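Local coordinates for ABC transporter substrate binding protein (Ribose) (Agrobacterium vitis, PDB 4WUT), which probably serves as the periplasmic sugar-binding component of an ABC importer, and binds beta-D-fucopyranose in the cleft between its two lobes, at residues 30-35 with 63-68; 158-163 with 191-196. All blocks are in the same frame, centred on the assembly; numbering follows the deposited sequence.

Contact 1. Residues 30-35 with 63-68; sequences VKTVNS and AAESAI. With FCB (beta-D-fucopyranose), chain E.
Lys31 and Glu65 slant across each other at the sugar cleft and take neighbouring hydroxyls of the beta-D-fucopyranose. NZ of Lys31 donates to the sugar O3 at 2.8 Å, while O4 of the sugar gives its proton to OE1 of Glu65, also at 2.8 Å. The two charged ends stop short of a salt bridge, with Lys31 NZ 4.3 Å from Glu65 OE1, and a water joins them by accepting from the ammonium and donating to the carboxylate. Behind the polar ends the stems pack, CB of Lys31 lying 3.7 Å from CG of Glu65. Lys31 is fully extended beyond CG (chi2 to chi4 all near 180°), which carries its amine to the ligand. CG2 of Thr32 also meets CG of Glu65, at 3.8 Å, the two side chains crossing at about a right angle. OG1 of Thr32 closes an ST turn with the N of Asn34 and also bonds to Pro62 O. Further out, ND2 of Asn34 donates to Ala63 O over 3.2 Å in a bent bond (136° at the hydrogen). Ser193 and Trp38 hold the carboxylate of Glu65 from outside, and Ser115 grips the amine of Lys31. Both segments are loops leaving the C-terminal ends of adjacent parallel strands, 25-29 and 56-60, and lead into helices 36-49 and 68-80.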
ATOM      1  N   VAL A  30       8.646  -2.471   8.488  1.00 12.18           N
ATOM      2  CA  VAL A  30       7.434  -2.365   7.703  1.00 11.16           C
ATOM      3  C   VAL A  30       6.194  -2.564   8.559  1.00  8.42           C
ATOM      4  O   VAL A  30       6.309  -2.799   9.763  1.00 10.49           O
ATOM      5  CB  VAL A  30       7.437  -3.356   6.513  1.00 12.64           C
ATOM      6  CG1 VAL A  30       8.578  -3.011   5.535  1.00 16.17           C
ATOM      7  CG2 VAL A  30       7.531  -4.784   6.978  1.00 13.59           C
ATOM      8  N   LYS A  31       4.999  -2.447   7.974  1.00 10.94           N
ATOM      9  CA  LYS A  31       3.796  -2.443   8.787  1.00  9.67           C
ATOM     10  C   LYS A  31       3.430  -3.806   9.376  1.00  8.44           C
ATOM     11  O   LYS A  31       2.797  -3.871  10.408  1.00 11.41           O
ATOM     12  CB  LYS A  31       2.598  -1.917   8.014  1.00 10.80           C
ATOM     13  CG  LYS A  31       2.753  -0.493   7.449  1.00 10.02           C
ATOM     14  CD  LYS A  31       1.456  -0.064   6.786  1.00  8.37           C
ATOM     15  CE  LYS A  31       1.567   1.227   5.992  1.00  9.76           C
ATOM     16  NZ  LYS A  31       0.255   1.552   5.392  1.00 11.98           N
ATOM     17  N   THR A  32       3.808  -4.872   8.667  1.00 11.59           N
ATOM     18  CA  THR A  32       3.642  -6.230   9.160  1.00  9.82           C
ATOM     19  C   THR A  32       4.497  -7.121   8.279  1.00 15.12           C
ATOM     20  O   THR A  32       4.764  -6.788   7.131  1.00 15.14           O
ATOM     21  CB  THR A  32       2.184  -6.716   9.100  1.00 15.22           C
ATOM     22  OG1 THR A  32       2.105  -8.025   9.676  1.00 19.12           O
ATOM     23  CG2 THR A  32       1.647  -6.752   7.663  1.00 16.63           C
ATOM     24  N   VAL A  33       4.975  -8.234   8.815  1.00 20.18           N
ATOM     25  CA  VAL A  33       5.758  -9.156   7.995  1.00 24.19           C
ATOM     26  C   VAL A  33       4.834 -10.191   7.352  1.00 24.20           C
ATOM     27  O   VAL A  33       5.183 -10.811   6.339  1.00 23.16           O
ATOM     28  CB  VAL A  33       6.852  -9.853   8.817  1.00 28.72           C
ATOM     29  CG1 VAL A  33       7.973  -8.867   9.121  1.00 31.02           C
ATOM     30  CG2 VAL A  33       6.261 -10.448  10.097  1.00 29.81           C
ATOM     31  N   ASN A  34       3.644 -10.337   7.927  1.00 28.36           N
ATOM     32  CA  ASN A  34       2.652 -11.290   7.444  1.00 31.49           C
ATOM     33  C   ASN A  34       1.900 -10.794   6.221  1.00 29.27           C
ATOM     34  O   ASN A  34       0.702 -10.480   6.317  1.00 28.13           O
ATOM     35  CB  ASN A  34       1.642 -11.576   8.555  1.00 35.06           C
ATOM     36  CG  ASN A  34       2.302 -12.050   9.829  1.00 35.28           C
ATOM     37  OD1 ASN A  34       3.285 -12.799   9.787  1.00 44.26           O
ATOM     38  ND2 ASN A  34       1.763 -11.624  10.979  1.00 39.96           N
ATOM     39  N   SER A  35       2.587 -10.742   5.075  1.00 17.33           N
ATOM     40  CA  SER A  35       2.030 -10.092   3.908  1.00 14.54           C
ATOM     41  C   SER A  35       2.835 -10.373   2.638  1.00 15.13           C
ATOM     42  O   SER A  35       4.058 -10.173   2.604  1.00 16.21           O
ATOM     43  CB  SER A  35       2.004  -8.584   4.196  1.00 18.11           C
ATOM     44  OG  SER A  35       1.844  -7.830   3.034  1.00 15.62           O
ATOM     45  N   ALA A  63       2.842  -7.633  14.157  1.00 12.63           N
ATOM     46  CA  ALA A  63       1.984  -8.718  13.726  1.00 13.16           C
ATOM     47  C   ALA A  63       0.822  -8.267  12.874  1.00 14.01           C
ATOM     48  O   ALA A  63       0.215  -9.079  12.189  1.00 15.47           O
ATOM     49  CB  ALA A  63       1.463  -9.455  14.926  1.00 15.81           C
ATOM     50  N   ALA A  64       0.516  -6.976  12.891  1.00 12.17           N
ATOM     51  CA  ALA A  64      -0.610  -6.460  12.122  1.00 13.94           C
ATOM     52  C   ALA A  64      -0.372  -4.986  11.837  1.00 11.41           C
ATOM     53  O   ALA A  64       0.327  -4.307  12.577  1.00 10.92           O
ATOM     54  CB  ALA A  64      -1.888  -6.624  12.892  1.00 13.26           C
ATOM     55  N   GLU A  65      -0.959  -4.490  10.750  1.00 10.64           N
ATOM     56  CA  GLU A  65      -0.787  -3.089  10.382  1.00  9.48           C
ATOM     57  C   GLU A  65      -1.422  -2.107  11.343  1.00 10.32           C
ATOM     58  O   GLU A  65      -1.047  -0.937  11.374  1.00 10.88           O
ATOM     59  CB  GLU A  65      -1.329  -2.830   8.961  1.00 10.76           C
ATOM     60  CG  GLU A  65      -0.619  -3.657   7.888  1.00 10.03           C
ATOM     61  CD  GLU A  65      -0.705  -3.093   6.489  1.00 11.18           C
ATOM     62  OE1 GLU A  65      -1.573  -2.201   6.204  1.00 10.15           O
ATOM     63  OE2 GLU A  65       0.146  -3.528   5.675  1.00 13.29           O
ATOM     64  N   SER A  66      -2.365  -2.595  12.144  1.00 11.15           N
ATOM     65  CA  SER A  66      -3.022  -1.798  13.170  1.00 10.24           C
ATOM     66  C   SER A  66      -2.194  -1.664  14.457  1.00 10.12           C
ATOM     67  O   SER A  66      -2.543  -0.876  15.341  1.00 11.75           O
ATOM     68  CB  SER A  66      -4.376  -2.424  13.515  1.00 13.63           C
ATOM     69  OG  SER A  66      -4.260  -3.795  13.836  1.00 16.76           O
ATOM     70  N   ALA A  67      -1.120  -2.446  14.564  1.00 10.41           N
ATOM     71  CA  ALA A  67      -0.264  -2.439  15.757  1.00  9.66           C
ATOM     72  C   ALA A  67       0.727  -1.297  15.685  1.00 10.03           C
ATOM     73  O   ALA A  67       1.915  -1.514  15.416  1.00 11.55           O
ATOM     74  CB  ALA A  67       0.494  -3.720  15.846  1.00 11.81           C
ATOM     75  N   ILE A  68       0.248  -0.086  15.946  1.00  9.92           N
ATOM     76  CA  ILE A  68       1.030   1.123  15.772  1.00  8.58           C
ATOM     77  C   ILE A  68       2.085   1.282  16.864  1.00  7.73           C
ATOM     78  O   ILE A  68       3.262   1.569  16.580  1.00  9.97           O
ATOM     79  CB  ILE A  68       0.131   2.383  15.781  1.00 11.45           C
ATOM     80  CG1 ILE A  68      -1.084   2.223  14.878  1.00 23.38           C
ATOM     81  CG2 ILE A  68       0.911   3.591  15.390  1.00  9.96           C
ATOM     82  CD1 ILE A  68      -0.729   1.852  13.506  1.00 11.27           C
TER
HETATM   83  C1  FCB E 404      -0.465  -1.775   0.112  1.00  6.39           C
HETATM   84  C2  FCB E 404      -0.311  -0.471   0.883  1.00 12.22           C
HETATM   85  C3  FCB E 404       0.479  -0.644   2.062  1.00 13.19           C
HETATM   86  C4  FCB E 404      -0.075  -1.806   2.929  1.00 13.17           C
HETATM   87  C5  FCB E 404      -0.186  -3.020   1.966  1.00 12.00           C
HETATM   88  C6  FCB E 404      -0.732  -4.292   2.679  1.00 13.06           C
HETATM   89  O1  FCB E 404      -1.457  -1.560  -0.776  1.00 10.01           O
HETATM   90  O2  FCB E 404       0.370   0.451  -0.014  1.00 11.33           O
HETATM   91  O3  FCB E 404       0.423   0.613   2.785  1.00 13.33           O
HETATM   92  O4  FCB E 404      -1.343  -1.455   3.537  1.00 15.67           O
HETATM   93  O5  FCB E 404      -1.060  -2.747   0.960  1.00 14.30           O
HETATM   94  O   HOH W   1      -1.877   0.564   6.709  1.00 10.45           O
HETATM   95  O   HOH W   2       2.434  -1.848  12.359  1.00 11.41           O

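Contact 2. Residues 158-163 with 191-196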
ATOM      1  N   SER A 158     -11.912  -0.014   2.788  1.00  9.44           N
ATOM      2  CA  SER A 158     -10.589   0.485   3.089  1.00  9.08           C
ATOM      3  C   SER A 158      -9.938  -0.358   4.191  1.00  9.24           C
ATOM      4  O   SER A 158     -10.446  -1.408   4.543  1.00  9.64           O
ATOM      5  CB  SER A 158     -10.662   1.957   3.462  1.00  9.84           C
ATOM      6  OG  SER A 158      -9.353   2.494   3.590  1.00 10.09           O
ATOM      7  N   TYR A 159      -8.773   0.083   4.644  1.00  9.80           N
ATOM      8  CA  TYR A 159      -7.938  -0.750   5.493  1.00  9.25           C
ATOM      9  C   TYR A 159      -7.742  -0.109   6.860  1.00  9.56           C
ATOM     10  O   TYR A 159      -8.524  -0.367   7.771  1.00 10.14           O
ATOM     11  CB  TYR A 159      -6.607  -1.151   4.794  1.00  9.02           C
ATOM     12  CG  TYR A 159      -5.843  -0.148   3.995  1.00  8.94           C
ATOM     13  CD1 TYR A 159      -6.302   0.278   2.753  1.00  9.07           C
ATOM     14  CD2 TYR A 159      -4.588   0.286   4.402  1.00  9.37           C
ATOM     15  CE1 TYR A 159      -5.586   1.150   1.981  1.00 10.11           C
ATOM     16  CE2 TYR A 159      -3.857   1.155   3.627  1.00  9.37           C
ATOM     17  CZ  TYR A 159      -4.360   1.586   2.414  1.00  9.75           C
ATOM     18  OH  TYR A 159      -3.639   2.448   1.633  1.00 10.41           O
ATOM     19  N   VAL A 160      -6.700   0.703   7.002  1.00  9.41           N
ATOM     20  CA  VAL A 160      -6.447   1.400   8.272  1.00  9.85           C
ATOM     21  C   VAL A 160      -6.703   2.880   8.060  1.00  9.93           C
ATOM     22  O   VAL A 160      -6.007   3.539   7.265  1.00  9.67           O
ATOM     23  CB  VAL A 160      -5.005   1.152   8.776  1.00  9.93           C
ATOM     24  CG1 VAL A 160      -4.718   1.955  10.053  1.00 10.74           C
ATOM     25  CG2 VAL A 160      -4.757  -0.349   9.060  1.00 10.12           C
ATOM     26  N   ALA A 161      -7.715   3.411   8.738  1.00 10.50           N
ATOM     27  CA  ALA A 161      -8.126   4.793   8.510  1.00 11.52           C
ATOM     28  C   ALA A 161      -6.983   5.737   8.866  1.00 11.11           C
ATOM     29  O   ALA A 161      -6.456   5.712   9.985  1.00 12.67           O
ATOM     30  CB  ALA A 161      -9.349   5.117   9.337  1.00 13.83           C
ATOM     31  N   GLY A 162      -6.626   6.592   7.920  1.00 11.00           N
ATOM     32  CA  GLY A 162      -5.610   7.597   8.156  1.00 11.49           C
ATOM     33  C   GLY A 162      -4.178   7.107   8.023  1.00 11.12           C
ATOM     34  O   GLY A 162      -3.242   7.868   8.252  1.00 11.63           O
ATOM     35  N   ALA A 163      -3.978   5.840   7.663  1.00 10.42           N
ATOM     36  CA  ALA A 163      -2.645   5.384   7.381  1.00 10.23           C
ATOM     37  C   ALA A 163      -2.154   6.184   6.140  1.00 10.26           C
ATOM     38  O   ALA A 163      -2.959   6.632   5.322  1.00 12.34           O
ATOM     39  CB  ALA A 163      -2.613   3.887   7.168  1.00 13.88           C
ATOM     40  N   SER A 191     -10.943  -2.507   7.185  1.00  7.69           N
ATOM     41  CA  SER A 191     -10.601  -3.903   7.434  1.00  7.85           C
ATOM     42  C   SER A 191      -9.449  -4.084   8.418  1.00  8.22           C
ATOM     43  O   SER A 191      -9.170  -5.213   8.839  1.00  8.47           O
ATOM     44  CB  SER A 191     -10.148  -4.588   6.166  1.00  7.83           C
ATOM     45  OG  SER A 191      -8.907  -4.048   5.759  1.00  7.99           O
ATOM     46  N   GLN A 192      -8.760  -3.000   8.771  1.00  8.80           N
ATOM     47  CA  GLN A 192      -7.499  -3.060   9.553  1.00  9.17           C
ATOM     48  C   GLN A 192      -6.427  -3.940   8.865  1.00  9.44           C
ATOM     49  O   GLN A 192      -5.527  -4.492   9.494  1.00 11.19           O
ATOM     50  CB  GLN A 192      -7.729  -3.514  11.007  1.00 12.38           C
ATOM     51  CG  GLN A 192      -8.835  -2.743  11.691  1.00 14.25           C
ATOM     52  CD  GLN A 192      -8.564  -1.279  11.694  1.00 19.99           C
ATOM     53  OE1 GLN A 192      -7.409  -0.850  11.743  1.00 23.05           O
ATOM     54  NE2 GLN A 192      -9.621  -0.493  11.650  1.00 25.99           N
ATOM     55  N   SER A 193      -6.526  -4.012   7.533  1.00  8.83           N
ATOM     56  CA  SER A 193      -5.638  -4.860   6.712  1.00  9.12           C
ATOM     57  C   SER A 193      -5.703  -6.357   7.071  1.00  9.41           C
ATOM     58  O   SER A 193      -4.743  -7.108   6.873  1.00 11.37           O
ATOM     59  CB  SER A 193      -4.198  -4.360   6.716  1.00  9.57           C
ATOM     60  OG  SER A 193      -4.145  -3.116   6.008  1.00  9.33           O
ATOM     61  N   GLN A 194      -6.853  -6.768   7.594  1.00 10.16           N
ATOM     62  CA  GLN A 194      -7.095  -8.176   7.901  1.00  9.74           C
ATOM     63  C   GLN A 194      -8.015  -8.735   6.828  1.00  9.42           C
ATOM     64  O   GLN A 194      -9.154  -8.278   6.671  1.00 10.27           O
ATOM     65  CB  GLN A 194      -7.730  -8.343   9.281  1.00 12.24           C
ATOM     66  CG  GLN A 194      -6.838  -7.950  10.434  1.00 11.36           C
ATOM     67  CD  GLN A 194      -5.629  -8.841  10.556  1.00 18.89           C
ATOM     68  OE1 GLN A 194      -5.629  -9.988  10.092  1.00 19.83           O
ATOM     69  NE2 GLN A 194      -4.585  -8.326  11.179  1.00 22.13           N
HETATM   70  N   MSE A 195      -7.500  -9.702   6.060  0.51  9.92           N
HETATM   71  CA  MSE A 195      -8.263 -10.385   5.016  0.51  9.62           C
HETATM   72  C   MSE A 195      -9.625 -10.851   5.531  0.51 10.08           C
HETATM   73  O   MSE A 195     -10.664 -10.595   4.903  0.51 10.54           O
HETATM   74  CB  MSE A 195      -7.486 -11.582   4.428  0.51 14.74           C
HETATM   75  CG  MSE A 195      -6.290 -11.227   3.524  0.51 19.04           C
HETATM   76 SE   MSE A 195      -5.365 -12.794   2.689  0.51 46.73          SE
HETATM   77  CE  MSE A 195      -4.312 -13.415   4.213  0.51 21.73           C
ATOM     78  N   ALA A 196      -9.615 -11.520   6.679  1.00  9.98           N
ATOM     79  CA  ALA A 196     -10.831 -12.092   7.236  1.00 12.14           C
ATOM     80  C   ALA A 196     -11.865 -11.029   7.591  1.00  9.83           C
ATOM     81  O   ALA A 196     -13.076 -11.233   7.403  1.00 12.71           O
ATOM     82  CB  ALA A 196     -10.521 -12.942   8.450  1.00 12.39           C
TER
HETATM   83  O   HOH W   3      -8.767   1.799  11.154  1.00 13.50           O
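Two backbone hydrogen bonds tie Ser191 and Gln192 to the carbonyls of Ser158 and Tyr159. The N of Ser191 reaches Ser158 O at 2.9 Å and nearly straight (161°); that of Gln192 meets Tyr159 O at 2.8 Å from above the carbonyl plane. The first extends the parallel pairing of strands 153-158 and 184-190 at their ends; the second joins the loops beyond. Among side-chain polar groups, OG of Ser191 accepts from the N of Ser193 at 3.0 Å, an ST turn within the type I' turn from Ser191 to Gln194, and bonds outward to Thr222. Van der Waals contact is lighter: OG of Ser193 sits 3.4 Å from CB of Tyr159, and CG2 of Val160 lies 3.8 Å from OE1 of Gln192, whose chain bends at chi2 (-58°) and crosses the valine at about a right angle. The Tyr159 ring turns from the other segment into the fucose pocket, its hydroxyl bonded to Ser165. Backbone bonds thus fix the two loops, while the Tyr159 ring lines the sugar pocket and Ser193 OG bonds to Asn219 and to Glu65, a sugar ligand of the facing lobe.

In the fold
Contacts 1 and 2 face each other across the sugar cleft, their centres about 11 Å apart. Each joins loops after the last two strands at one end of the sheet, the two contacts at opposite ends. Both are partly buried; contact 1 reaches the surface at Asn34 and Ala63, whereas no touching residue of contact 2 is classed as exposed. Contact 1 relies on charged side chains and supplies two hydrogen bonds to the fucose, while contact 2 rests on backbone bonding and offers an aromatic ring to the sugar. They meet where Ser193 OG lies 2.7 Å from Glu65 OE1, probably a hydrogen bond, consistent with a closed, ligand-bound form of a two-lobed periplasmic binding protein.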